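Side-chain contacts in Lmo0305 protein (PDB 3PJ0), which belongs to the beta-eliminating lyase family of the pyridoxal-phosphate-dependent aminotransferase clan and carries the cofactor covalently on a lysine: residues G26-T29 with E30-N34; Q76-A79 with L80-A84; D129-K132 with S133-E136; L174-G178 with A179-E183; D301-G304 with A305-T308. All coordinates share one frame; numbering follows the deposited sequence. Where two conformers were deposited one is given.

Interaction 1: residues G26-T29 with E30-N34; sequences GVLT and EALQN
Leu28 and Leu32, one helical turn apart, meet through a methyl group and a branch point: CD1 of Leu28 lies 4.2 Å from CG of Leu32. Although the CB of Leu28 heads away from residues 30-34, the end of the chain swings back to reach the second leucine. In Leu32 the chain is set beside the backbone N (chi1 -65°), which brings CG to 3.5 Å from Leu28 O, close to the same carbonyl oxygen that accepts a 3.1 Å hydrogen bond from Leu32 N. Residues 26-31 make up nearly all of the short helix 25-31, which the chain then leaves, and the helix lies at the subunit interface: Leu28 packs on Tyr243 of the second subunit, Leu32 on its Leu28, and Thr29 on its Leu32. Thr29 turns OG1 between its N and carbonyl carbon (chi1 64°) and bonds Asp37 of the second subunit. On Glu30 a water donates to OE1 (3.0 Å) and, weakly, to Gly26 O, the atom that accepts Glu30 N at 3.0 Å; OE2 bonds Tyr251 instead. Ala31, with just a methyl group, packs on Ser248, Tyr251 and Tyr252 of helix 243-256, and a small residue suits this close packing.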
loop_
_atom_site.group_PDB
_atom_site.type_symbol
_atom_site.label_atom_id
_atom_site.label_comp_id
_atom_site.label_asym_id
_atom_site.label_seq_id
_atom_site.Cartn_x
_atom_site.Cartn_y
_atom_site.Cartn_z
ATOM N N GLY A 26 -7.219 -0.240 18.403
ATOM C CA GLY A 26 -8.648 0.036 18.697
ATOM C C GLY A 26 -9.365 0.851 17.626
ATOM O O GLY A 26 -10.577 0.741 17.461
ATOM N N VAL A 27 -8.625 1.657 16.861
ATOM C CA VAL A 27 -9.236 2.429 15.787
ATOM C C VAL A 27 -9.798 1.454 14.733
ATOM O O VAL A 27 -10.906 1.627 14.202
ATOM C CB VAL A 27 -8.222 3.375 15.150
ATOM C CG1 VAL A 27 -8.816 4.072 13.887
ATOM C CG2 VAL A 27 -7.705 4.420 16.198
ATOM N N LEU A 28 -9.037 0.403 14.453
ATOM C CA LEU A 28 -9.450 -0.632 13.492
ATOM C C LEU A 28 -10.544 -1.540 14.067
ATOM O O LEU A 28 -11.544 -1.829 13.407
ATOM C CB LEU A 28 -8.228 -1.469 13.064
ATOM C CG LEU A 28 -8.472 -2.613 12.037
ATOM C CD1 LEU A 28 -9.236 -2.128 10.792
ATOM C CD2 LEU A 28 -7.178 -3.286 11.676
ATOM N N THR A 29 -10.355 -2.021 15.287
ATOM C CA THR A 29 -11.349 -2.935 15.879
ATOM C C THR A 29 -12.717 -2.227 15.987
ATOM O O THR A 29 -13.753 -2.840 15.697
ATOM C CB THR A 29 -10.886 -3.547 17.225
ATOM O OG1 THR A 29 -10.726 -2.521 18.191
ATOM C CG2 THR A 29 -9.569 -4.342 17.069
ATOM N N GLU A 30 -12.725 -0.935 16.320
ATOM C CA GLU A 30 -14.006 -0.185 16.360
ATOM C C GLU A 30 -14.678 -0.193 14.981
ATOM O O GLU A 30 -15.900 -0.419 14.861
ATOM C CB GLU A 30 -13.861 1.272 16.879
ATOM C CG GLU A 30 -15.218 2.060 16.799
ATOM C CD GLU A 30 -15.147 3.513 17.271
ATOM O OE1 GLU A 30 -14.249 3.837 18.086
ATOM O OE2 GLU A 30 -16.009 4.325 16.845
ATOM N N ALA A 31 -13.885 0.034 13.931
ATOM C CA ALA A 31 -14.426 0.052 12.579
ATOM C C ALA A 31 -15.007 -1.299 12.161
ATOM O O ALA A 31 -15.913 -1.336 11.325
ATOM C CB ALA A 31 -13.342 0.497 11.549
ATOM N N LEU A 32 -14.493 -2.385 12.719
ATOM C CA LEU A 32 -14.949 -3.735 12.341
ATOM C C LEU A 32 -16.132 -4.243 13.157
ATOM O O LEU A 32 -16.625 -5.335 12.904
ATOM C CB LEU A 32 -13.817 -4.738 12.447
ATOM C CG LEU A 32 -12.647 -4.524 11.490
ATOM C CD1 LEU A 32 -11.578 -5.614 11.767
ATOM C CD2 LEU A 32 -13.136 -4.538 10.056
ATOM N N GLN A 33 -16.608 -3.446 14.116
ATOM C CA GLN A 33 -17.688 -3.915 14.994
ATOM C C GLN A 33 -18.921 -4.334 14.235
ATOM O O GLN A 33 -19.528 -5.358 14.568
ATOM C CB GLN A 33 -18.042 -2.852 16.050
ATOM C CG GLN A 33 -16.929 -2.721 17.100
ATOM C CD GLN A 33 -17.221 -1.727 18.181
ATOM O OE1 GLN A 33 -17.937 -0.748 17.974
ATOM N NE2 GLN A 33 -16.590 -1.943 19.364
ATOM N N ASN A 34 -19.325 -3.520 13.260
ATOM C CA ASN A 34 -20.564 -3.804 12.513
ATOM C C ASN A 34 -20.387 -4.625 11.235
ATOM O O ASN A 34 -21.348 -4.818 10.496
ATOM C CB ASN A 34 -21.333 -2.509 12.191
ATOM C CG ASN A 34 -20.638 -1.649 11.125
ATOM O OD1 ASN A 34 -19.510 -1.906 10.754
ATOM N ND2 ASN A 34 -21.332 -0.603 10.645
HETATM O O HOH W 1 -11.579 2.854 18.972
#

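Interaction 2: residues Q76-A79 with L80-A84; sequences QQIA and LRIWA
Ile82 lies over the carbonyl of Ile78, one turn earlier, from its root to its tip. Its CB stands 3.6 Å from Ala79 O; CG1, placed beside the backbone N by chi1 of -65°, approaches Ile78 O at 3.3 Å. Beyond it the extended chi2 carries CD1 on to CG2 of Ile78, 3.8 Å away, and the two branched chains cross obliquely. The same Ile78 O accepts Ile82 N at 3.0 Å, nearly straight on to the carbonyl. All this belongs to the regular alpha-helix 72-87, which packs against the large mixed sheet of the cofactor-binding fold on one flank and helix 222-234 on another: Leu80 touches Leu142 of strand 140-144, while Ile78 meets Trp231 and Ile82 meets Phe224. Apolar, branched residues suit these buried positions. Trp83 leans its indole back so that CD1 comes 3.3 Å from Ala79 O; its ring stacks with Phe224 and its NE1 bonds Ser201. The methyl group of Ala79 packs on His175. Arg81 bends at chi2 (58°) and leads its guanidinium away from residues 76-79, to a salt bridge with Asp85 through NE and a hydrogen bond from NH1 to Gln112.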
loop_
_atom_site.group_PDB
_atom_site.type_symbol
_atom_site.label_atom_id
_atom_site.label_comp_id
_atom_site.label_asym_id
_atom_site.label_seq_id
_atom_site.Cartn_x
_atom_site.Cartn_y
_atom_site.Cartn_z
ATOM N N GLN A 76 -1.239 10.690 -6.650
ATOM C CA GLN A 76 -1.021 12.014 -7.275
ATOM C C GLN A 76 0.114 12.027 -8.302
ATOM O O GLN A 76 -0.028 12.665 -9.334
ATOM C CB GLN A 76 -0.866 13.095 -6.232
ATOM C CG GLN A 76 -2.125 13.295 -5.435
ATOM C CD GLN A 76 -2.180 14.668 -4.813
ATOM O OE1 GLN A 76 -3.029 15.493 -5.177
ATOM N NE2 GLN A 76 -1.240 14.952 -3.910
ATOM N N GLN A 77 1.216 11.319 -8.024
ATOM C CA GLN A 77 2.282 11.162 -9.039
ATOM C C GLN A 77 1.676 10.547 -10.321
ATOM O O GLN A 77 2.003 10.945 -11.456
ATOM C CB GLN A 77 3.347 10.225 -8.527
ATOM C CG GLN A 77 4.217 10.760 -7.442
ATOM C CD GLN A 77 5.207 9.698 -7.049
ATOM O OE1 GLN A 77 5.658 8.925 -7.911
ATOM N NE2 GLN A 77 5.575 9.654 -5.750
ATOM N N ILE A 78 0.819 9.540 -10.125
ATOM C CA ILE A 78 0.114 8.880 -11.231
ATOM C C ILE A 78 -0.823 9.835 -11.975
ATOM O O ILE A 78 -0.822 9.858 -13.220
ATOM C CB ILE A 78 -0.658 7.618 -10.730
ATOM C CG1 ILE A 78 0.347 6.553 -10.329
ATOM C CG2 ILE A 78 -1.662 7.061 -11.799
ATOM C CD1 ILE A 78 -0.285 5.348 -9.551
ATOM N N ALA A 79 -1.581 10.662 -11.248
ATOM C CA ALA A 79 -2.500 11.599 -11.887
ATOM C C ALA A 79 -1.719 12.527 -12.824
ATOM O O ALA A 79 -2.110 12.717 -13.983
ATOM C CB ALA A 79 -3.312 12.425 -10.809
ATOM N N LEU A 80 -0.623 13.102 -12.325
ATOM C CA LEU A 80 0.183 14.060 -13.100
ATOM C C LEU A 80 0.833 13.391 -14.326
ATOM O O LEU A 80 0.894 14.019 -15.412
ATOM C CB LEU A 80 1.228 14.764 -12.203
ATOM C CG LEU A 80 0.649 15.568 -11.007
ATOM C CD1 LEU A 80 1.701 16.251 -10.195
ATOM C CD2 LEU A 80 -0.448 16.576 -11.499
ATOM N N ARG A 81 1.283 12.145 -14.181
ATOM C CA ARG A 81 1.802 11.391 -15.352
ATOM C C ARG A 81 0.747 11.170 -16.450
ATOM O O ARG A 81 1.024 11.324 -17.641
ATOM C CB ARG A 81 2.435 10.052 -14.926
ATOM C CG ARG A 81 2.948 9.182 -16.117
ATOM C CD ARG A 81 3.984 9.877 -16.977
ATOM N NE ARG A 81 4.308 9.023 -18.114
ATOM C CZ ARG A 81 5.236 8.066 -18.112
ATOM N NH1 ARG A 81 6.020 7.863 -17.056
ATOM N NH2 ARG A 81 5.384 7.312 -19.199
ATOM N N ILE A 82 -0.470 10.795 -16.056
ATOM C CA ILE A 82 -1.521 10.600 -17.020
ATOM C C ILE A 82 -1.763 11.902 -17.799
ATOM O O ILE A 82 -1.812 11.879 -19.037
ATOM C CB ILE A 82 -2.807 10.118 -16.347
ATOM C CG1 ILE A 82 -2.586 8.738 -15.740
ATOM C CG2 ILE A 82 -4.016 10.079 -17.339
ATOM C CD1 ILE A 82 -3.696 8.263 -14.763
ATOM N N TRP A 83 -1.885 13.040 -17.101
ATOM C CA TRP A 83 -2.103 14.314 -17.804
ATOM C C TRP A 83 -0.877 14.707 -18.645
ATOM O O TRP A 83 -1.043 15.241 -19.710
ATOM C CB TRP A 83 -2.526 15.437 -16.859
ATOM C CG TRP A 83 -3.839 15.208 -16.170
ATOM C CD1 TRP A 83 -4.070 15.267 -14.837
ATOM C CD2 TRP A 83 -5.078 14.809 -16.768
ATOM N NE1 TRP A 83 -5.365 14.963 -14.559
ATOM C CE2 TRP A 83 -6.013 14.665 -15.724
ATOM C CE3 TRP A 83 -5.495 14.568 -18.091
ATOM C CZ2 TRP A 83 -7.343 14.305 -15.951
ATOM C CZ3 TRP A 83 -6.822 14.185 -18.316
ATOM C CH2 TRP A 83 -7.724 14.069 -17.256
ATOM N N ALA A 84 0.344 14.402 -18.184
ATOM C CA ALA A 84 1.550 14.693 -18.973
ATOM C C ALA A 84 1.532 13.913 -20.298
ATOM O O ALA A 84 1.872 14.462 -21.377
ATOM C CB ALA A 84 2.820 14.375 -18.167
#

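Interaction 3: residues D129-K132 with S133-E136; sequences DDIK and SLRE
Ser133 and Asp129 make the main polar contact, where the short helix 128-132 gives way to the loop that leads to strand 140-144. The serine hydroxyl donates to the backbone carbonyl of Asp129, with OG 2.7 Å from Asp129 O. A chi1 of -58° sets OG beside the serine's own N, back along the helix, and the donor approaches tilted 28° from the carbonyl plane. Ser133 N adds a weak bond to the same oxygen at 3.0 Å, and another weak one to Asp130 O. A small residue with a short hydroxyl suits this place, since it can reach back to a carbonyl of the last turn while remaining on the exposed surface.

Among the backbone bonds, the straightest is from Leu134 N to Ile131 O, 3.2 Å long with an N-H...O angle of 162°; the donor sits well above the carbonyl plane, closing a tight turn over the last helical residues, Ile131 and Lys132, into the loop. CG of Leu134 rests 3.3 Å from the same Ile131 O.

The apolar contact is between Leu134 CD1 and Ile131 CG2, 4.3 Å apart. Ile131 is buried against Ile163 and Tyr166 of helix 157-170, and Leu134 continues the apolar side by touching Leu117 of strand 115-118; both also meet Leu119. Hydrophobic residues therefore face the body of the domain, and Lys132, with its extended chain, and Asp129 belong to the exposed side.

At the helix end, then, Asp129 O takes a short hydroxyl bond plus a weak N-H bond from the same serine.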
loop_
_atom_site.group_PDB
_atom_site.type_symbol
_atom_site.label_atom_id
_atom_site.label_comp_id
_atom_site.label_asym_id
_atom_site.label_seq_id
_atom_site.Cartn_x
_atom_site.Cartn_y
_atom_site.Cartn_z
ATOM N N ASP A 129 -1.864 35.041 -11.400
ATOM C CA ASP A 129 -0.747 35.814 -11.948
ATOM C C ASP A 129 0.529 34.955 -12.047
ATOM O O ASP A 129 1.325 35.099 -12.979
ATOM C CB ASP A 129 -0.448 37.064 -11.094
ATOM C CG ASP A 129 -1.652 38.010 -10.946
ATOM O OD1 ASP A 129 -1.550 39.150 -11.449
ATOM O OD2 ASP A 129 -2.690 37.634 -10.338
ATOM N N ASP A 130 0.731 34.066 -11.084
ATOM C CA ASP A 130 1.904 33.177 -11.103
ATOM C C ASP A 130 1.817 32.204 -12.264
ATOM O O ASP A 130 2.826 31.924 -12.928
ATOM C CB ASP A 130 2.012 32.383 -9.808
ATOM C CG ASP A 130 2.269 33.268 -8.613
ATOM O OD1 ASP A 130 3.062 34.227 -8.727
ATOM O OD2 ASP A 130 1.658 32.999 -7.560
ATOM N N ILE A 131 0.612 31.676 -12.498
ATOM C CA ILE A 131 0.358 30.759 -13.593
ATOM C C ILE A 131 0.582 31.462 -14.946
ATOM O O ILE A 131 1.230 30.907 -15.850
ATOM C CB ILE A 131 -1.069 30.166 -13.523
ATOM C CG1 ILE A 131 -1.256 29.337 -12.252
ATOM C CG2 ILE A 131 -1.315 29.292 -14.726
ATOM C CD1 ILE A 131 -2.735 28.997 -11.955
ATOM N N LYS A 132 0.044 32.672 -15.070
ATOM C CA LYS A 132 0.205 33.509 -16.271
ATOM C C LYS A 132 1.662 33.862 -16.536
ATOM O O LYS A 132 2.031 34.053 -17.691
ATOM C CB LYS A 132 -0.646 34.796 -16.167
ATOM C CG LYS A 132 -2.143 34.570 -16.358
ATOM C CD LYS A 132 -2.957 35.894 -16.285
ATOM C CE LYS A 132 -4.446 35.675 -16.587
ATOM N NZ LYS A 132 -5.200 36.970 -16.598
ATOM N N SER A 133 2.485 33.913 -15.491
ATOM C CA SER A 133 3.912 34.234 -15.596
ATOM C C SER A 133 4.819 33.031 -15.888
ATOM O O SER A 133 6.039 33.197 -15.961
ATOM C CB SER A 133 4.398 34.889 -14.291
ATOM O OG SER A 133 3.669 36.065 -14.001
ATOM N N LEU A 134 4.254 31.829 -16.007
ATOM C CA LEU A 134 5.071 30.645 -16.337
ATOM C C LEU A 134 5.819 30.887 -17.636
ATOM O O LEU A 134 5.249 31.393 -18.604
ATOM C CB LEU A 134 4.213 29.373 -16.446
ATOM C CG LEU A 134 3.693 28.755 -15.136
ATOM C CD1 LEU A 134 2.610 27.744 -15.422
ATOM C CD2 LEU A 134 4.819 28.092 -14.349
ATOM N N ARG A 135 7.100 30.555 -17.641
ATOM C CA ARG A 135 7.966 30.773 -18.816
ATOM C C ARG A 135 7.952 29.667 -19.871
ATOM O O ARG A 135 8.622 29.783 -20.913
ATOM C CB ARG A 135 9.386 31.089 -18.364
ATOM C CG ARG A 135 9.600 32.575 -18.127
ATOM C CD ARG A 135 10.803 32.901 -17.254
ATOM N NE ARG A 135 10.484 32.868 -15.816
ATOM C CZ ARG A 135 10.571 31.801 -15.029
ATOM N NH1 ARG A 135 10.956 30.621 -15.512
ATOM N NH2 ARG A 135 10.254 31.905 -13.742
ATOM N N GLU A 136 7.209 28.601 -19.591
ATOM C CA GLU A 136 6.980 27.546 -20.554
ATOM C C GLU A 136 5.641 26.897 -20.249
ATOM O O GLU A 136 5.139 26.984 -19.113
ATOM C CB GLU A 136 8.101 26.495 -20.546
ATOM C CG GLU A 136 8.352 25.884 -19.198
ATOM C CD GLU A 136 9.548 24.964 -19.211
ATOM O OE1 GLU A 136 9.567 24.045 -20.050
ATOM O OE2 GLU A 136 10.469 25.182 -18.393
#

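Interaction 4: residues L174-G178 with A179-E183; sequences LHLDG and ARLWE
Gly178 O receives Leu181 N in the shortest sound polar bond across the contact, 3.0 Å long with an N-H...O angle of 162°. It closes a type I beta turn from Gly178 to Leu181, at the C-terminal end of strand 173-178 in the central mixed sheet of a pyridoxal-phosphate fold. The donor stands above the carbonyl plane. Glycine suits the turn's first position because a CB there would come very near CB of Leu181.

Asp177 forms an Asx turn with the residue two further on. With CG opposite its backbone N (chi1 -180°), its carboxylate reaches forward and OD1 accepts Ala179 N at 3.2 Å, met nearly along the C-O axis. The other oxygen, OD2, bonds Gln76 and N1 of the modified residue at position 208, the cofactor-bearing lysine. A carboxylate facing the pyridine nitrogen is usual in this fold. Arg180 follows two residues beyond Gly178 and sends NH1 to O3 of the same modified residue, so the residue before the beta turn and its third residue both address the cofactor.

A water lies 3.0 Å from Arg180 N, whose N-H it accepts, and can also donate to Asp177 O, which would bridge the strand end to the turn. The apolar contact is made by Leu176 and Leu181, which cross at about a right angle, both with CG opposite the backbone N, and both pack on Cys196 of helix 192-196. Their methyl groups meet where CD2 of Leu176 lies 4.1 Å from CD1 of Leu181.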
loop_
_atom_site.group_PDB
_atom_site.type_symbol
_atom_site.label_atom_id
_atom_site.label_comp_id
_atom_site.label_asym_id
_atom_site.label_seq_id
_atom_site.Cartn_x
_atom_site.Cartn_y
_atom_site.Cartn_z
ATOM N N LEU A 174 -6.296 20.530 -14.604
ATOM C CA LEU A 174 -6.281 21.070 -13.246
ATOM C C LEU A 174 -6.569 19.902 -12.322
ATOM O O LEU A 174 -7.588 19.214 -12.495
ATOM C CB LEU A 174 -7.325 22.189 -13.073
ATOM C CG LEU A 174 -7.135 23.150 -11.871
ATOM C CD1 LEU A 174 -5.854 23.972 -11.982
ATOM C CD2 LEU A 174 -8.367 24.086 -11.682
ATOM N N HIS A 175 -5.646 19.664 -11.378
ATOM C CA HIS A 175 -5.712 18.570 -10.415
ATOM C C HIS A 175 -5.805 19.088 -8.984
ATOM O O HIS A 175 -5.011 19.955 -8.579
ATOM C CB HIS A 175 -4.455 17.656 -10.494
ATOM C CG HIS A 175 -4.442 16.603 -9.427
ATOM N ND1 HIS A 175 -5.202 15.456 -9.520
ATOM C CD2 HIS A 175 -3.806 16.544 -8.227
ATOM C CE1 HIS A 175 -5.024 14.732 -8.430
ATOM N NE2 HIS A 175 -4.200 15.376 -7.617
ATOM N N LEU A 176 -6.753 18.536 -8.215
ATOM C CA LEU A 176 -6.957 18.914 -6.822
ATOM C C LEU A 176 -6.300 17.978 -5.828
ATOM O O LEU A 176 -6.623 16.797 -5.795
ATOM C CB LEU A 176 -8.466 18.987 -6.494
ATOM C CG LEU A 176 -8.890 19.224 -5.026
ATOM C CD1 LEU A 176 -8.261 20.519 -4.508
ATOM C CD2 LEU A 176 -10.419 19.267 -4.875
ATOM N N ASP A 177 -5.322 18.503 -5.079
ATOM C CA ASP A 177 -4.779 17.820 -3.933
ATOM C C ASP A 177 -5.800 18.156 -2.846
ATOM O O ASP A 177 -5.771 19.220 -2.229
ATOM C CB ASP A 177 -3.337 18.257 -3.552
ATOM C CG ASP A 177 -2.811 17.499 -2.336
ATOM O OD1 ASP A 177 -3.646 17.019 -1.538
ATOM O OD2 ASP A 177 -1.574 17.346 -2.199
ATOM N N GLY A 178 -6.738 17.241 -2.669
ATOM C CA GLY A 178 -7.813 17.375 -1.731
ATOM C C GLY A 178 -7.618 16.522 -0.500
ATOM O O GLY A 178 -8.598 16.004 0.061
ATOM N N ALA A 179 -6.366 16.392 -0.054
ATOM C CA ALA A 179 -6.052 15.677 1.166
ATOM C C ALA A 179 -6.947 16.161 2.321
ATOM O O ALA A 179 -7.350 15.367 3.197
ATOM C CB ALA A 179 -4.577 15.886 1.533
ATOM N N ARG A 180 -7.228 17.468 2.328
ATOM C CA ARG A 180 -8.077 18.107 3.358
ATOM C C ARG A 180 -9.313 18.756 2.748
ATOM O O ARG A 180 -9.792 19.798 3.201
ATOM C CB ARG A 180 -7.261 19.135 4.145
ATOM C CG ARG A 180 -6.152 18.507 5.013
ATOM C CD ARG A 180 -5.169 19.525 5.611
ATOM N NE ARG A 180 -4.164 18.795 6.396
ATOM C CZ ARG A 180 -3.106 18.169 5.884
ATOM N NH1 ARG A 180 -2.837 18.203 4.577
ATOM N NH2 ARG A 180 -2.285 17.511 6.685
ATOM N N LEU A 181 -9.842 18.145 1.686
ATOM C CA LEU A 181 -11.052 18.699 1.061
ATOM C C LEU A 181 -12.274 18.787 1.981
ATOM O O LEU A 181 -13.008 19.782 1.963
ATOM C CB LEU A 181 -11.461 17.862 -0.153
ATOM C CG LEU A 181 -12.755 18.293 -0.864
ATOM C CD1 LEU A 181 -12.638 19.731 -1.473
ATOM C CD2 LEU A 181 -13.072 17.242 -1.937
ATOM N N TRP A 182 -12.522 17.739 2.739
ATOM C CA TRP A 182 -13.716 17.650 3.563
ATOM C C TRP A 182 -13.781 18.818 4.557
ATOM O O TRP A 182 -14.841 19.363 4.837
ATOM C CB TRP A 182 -13.749 16.330 4.330
ATOM C CG TRP A 182 -13.371 15.096 3.492
ATOM C CD1 TRP A 182 -12.273 14.311 3.685
ATOM C CD2 TRP A 182 -14.062 14.532 2.369
ATOM N NE1 TRP A 182 -12.245 13.282 2.781
ATOM C CE2 TRP A 182 -13.317 13.401 1.945
ATOM C CE3 TRP A 182 -15.224 14.869 1.669
ATOM C CZ2 TRP A 182 -13.697 12.609 0.842
ATOM C CZ3 TRP A 182 -15.603 14.081 0.591
ATOM C CH2 TRP A 182 -14.842 12.953 0.200
ATOM N N GLU A 183 -12.611 19.203 5.046
ATOM C CA GLU A 183 -12.483 20.257 6.032
ATOM C C GLU A 183 -12.793 21.673 5.540
ATOM O O GLU A 183 -12.993 22.567 6.377
ATOM C CB GLU A 183 -11.048 20.264 6.588
ATOM C CG GLU A 183 -10.618 19.028 7.336
ATOM C CD GLU A 183 -9.951 17.943 6.507
ATOM O OE1 GLU A 183 -10.507 17.527 5.482
ATOM O OE2 GLU A 183 -8.879 17.458 6.951
HETATM O O HOH W 2 -5.825 19.410 0.547
#

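Interaction 5: residues D301-G304 with A305-T308; sequences DEIG and AILT
Ile303 and Leu307, one turn apart, turn their chains at a slant to each other, with the branch methyl CG2 of Ile303 lodged 3.9 Å from CG and 4.0 Å from CD1 of Leu307. The beta-branched isoleucine points CG2 opposite its backbone N and toward the next turn, while its other arm, CG1, lies beside that N (chi1 -62°) and folds at chi2 so that CD1 comes 4.2 Å from CD1 of Ile306. One residue thus presents a different methyl to each of two partners. CG of Leu307 also comes 3.4 Å from Ile303 O, the carbonyl that accepts Leu307 N at 2.8 Å, nearly head-on.

Helix 300-314 is amphipathic here. Its apolar side, Ile303 and Leu307, packs on Leu322, and Leu307 reaches Leu6 of the N-terminal helix 2-11, joining the first helix of the chain to this later one. Asp301, Glu302 and Ala305 belong to the exposed side.

Thr308 is oriented differently. Its OG1 lies beside the backbone N (chi1 -62°) and donates to Gly304 O at 2.8 Å, arriving above the carbonyl plane. Thr308 N takes the same oxygen at 2.9 Å from the opposite face, so one carbonyl is gripped by two donors from one residue. A threonine suits this place because its hydroxyl folds back on the helix while the residue also touches Thr5 and Leu6. Gly304 supplies the carbonyl and brings no side chain of its own to the buried turn.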
loop_
_atom_site.group_PDB
_atom_site.type_symbol
_atom_site.label_atom_id
_atom_site.label_comp_id
_atom_site.label_asym_id
_atom_site.label_seq_id
_atom_site.Cartn_x
_atom_site.Cartn_y
_atom_site.Cartn_z
ATOM N N ASP A 301 13.089 27.278 22.386
ATOM C CA ASP A 301 13.527 26.845 23.719
ATOM C C ASP A 301 12.680 27.512 24.789
ATOM O O ASP A 301 12.189 26.854 25.712
ATOM C CB ASP A 301 15.008 27.181 23.984
ATOM C CG ASP A 301 15.976 26.191 23.351
ATOM O OD1 ASP A 301 15.572 25.101 22.893
ATOM O OD2 ASP A 301 17.179 26.520 23.328
ATOM N N GLU A 302 12.506 28.821 24.648
ATOM C CA GLU A 302 11.709 29.621 25.579
ATOM C C GLU A 302 10.226 29.223 25.633
ATOM O O GLU A 302 9.641 29.125 26.711
ATOM C CB GLU A 302 11.842 31.116 25.244
ATOM C CG GLU A 302 13.228 31.721 25.599
ATOM C CD GLU A 302 13.374 33.175 25.141
ATOM O OE1 GLU A 302 12.820 33.533 24.077
ATOM O OE2 GLU A 302 14.024 33.964 25.834
ATOM N N ILE A 303 9.614 29.039 24.478
ATOM C CA ILE A 303 8.195 28.665 24.420
ATOM C C ILE A 303 7.981 27.213 24.858
ATOM O O ILE A 303 6.988 26.894 25.511
ATOM C CB ILE A 303 7.578 28.934 23.013
ATOM C CG1 ILE A 303 7.651 30.431 22.680
ATOM C CG2 ILE A 303 6.143 28.406 22.943
ATOM C CD1 ILE A 303 7.048 31.325 23.731
ATOM N N GLY A 304 8.914 26.334 24.526
ATOM C CA GLY A 304 8.810 24.941 24.937
ATOM C C GLY A 304 8.702 24.796 26.450
ATOM O O GLY A 304 7.917 23.973 26.946
ATOM N N ALA A 305 9.505 25.575 27.178
ATOM C CA ALA A 305 9.498 25.581 28.643
ATOM C C ALA A 305 8.140 26.003 29.171
ATOM O O ALA A 305 7.606 25.407 30.124
ATOM C CB ALA A 305 10.611 26.520 29.207
ATOM N N ILE A 306 7.579 27.028 28.545
ATOM C CA ILE A 306 6.250 27.520 28.923
ATOM C C ILE A 306 5.179 26.455 28.630
ATOM O O ILE A 306 4.378 26.117 29.491
ATOM C CB ILE A 306 5.925 28.840 28.182
ATOM C CG1 ILE A 306 6.842 29.960 28.720
ATOM C CG2 ILE A 306 4.455 29.202 28.354
ATOM C CD1 ILE A 306 6.774 31.292 27.929
ATOM N N LEU A 307 5.195 25.897 27.437
ATOM C CA LEU A 307 4.195 24.903 27.069
ATOM C C LEU A 307 4.299 23.656 27.960
ATOM O O LEU A 307 3.294 23.092 28.358
ATOM C CB LEU A 307 4.296 24.536 25.589
ATOM C CG LEU A 307 4.008 25.620 24.536
ATOM C CD1 LEU A 307 3.983 24.988 23.140
ATOM C CD2 LEU A 307 2.686 26.396 24.803
ATOM N N THR A 308 5.518 23.241 28.300
ATOM C CA THR A 308 5.711 22.098 29.203
ATOM C C THR A 308 5.071 22.346 30.558
ATOM O O THR A 308 4.352 21.489 31.081
ATOM C CB THR A 308 7.221 21.814 29.400
ATOM O OG1 THR A 308 7.781 21.465 28.135
ATOM C CG2 THR A 308 7.478 20.674 30.395
#

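The five contacts follow one another along the chain without interleaving. Interactions 2 and 4 are the pair that touch: Gln76 of helix 72-87 bonds His175 and Asp177 on strand 173-178 of the central sheet, and interaction 4, whose centre is about 7 Å from that of the chain, holds the residues that bond the cofactor ring of the modified residue. This is consistent with helix 72-87 positioning, from a second shell, the aspartate that meets the cofactor. Interaction 3 lies at the surface, about 20 Å from interaction 2 between centres. Interactions 1 and 5 are peripheral, about 37 Å apart between centres: the first at the dimer interface, the second on helix 300-314 beside the N-terminal helix.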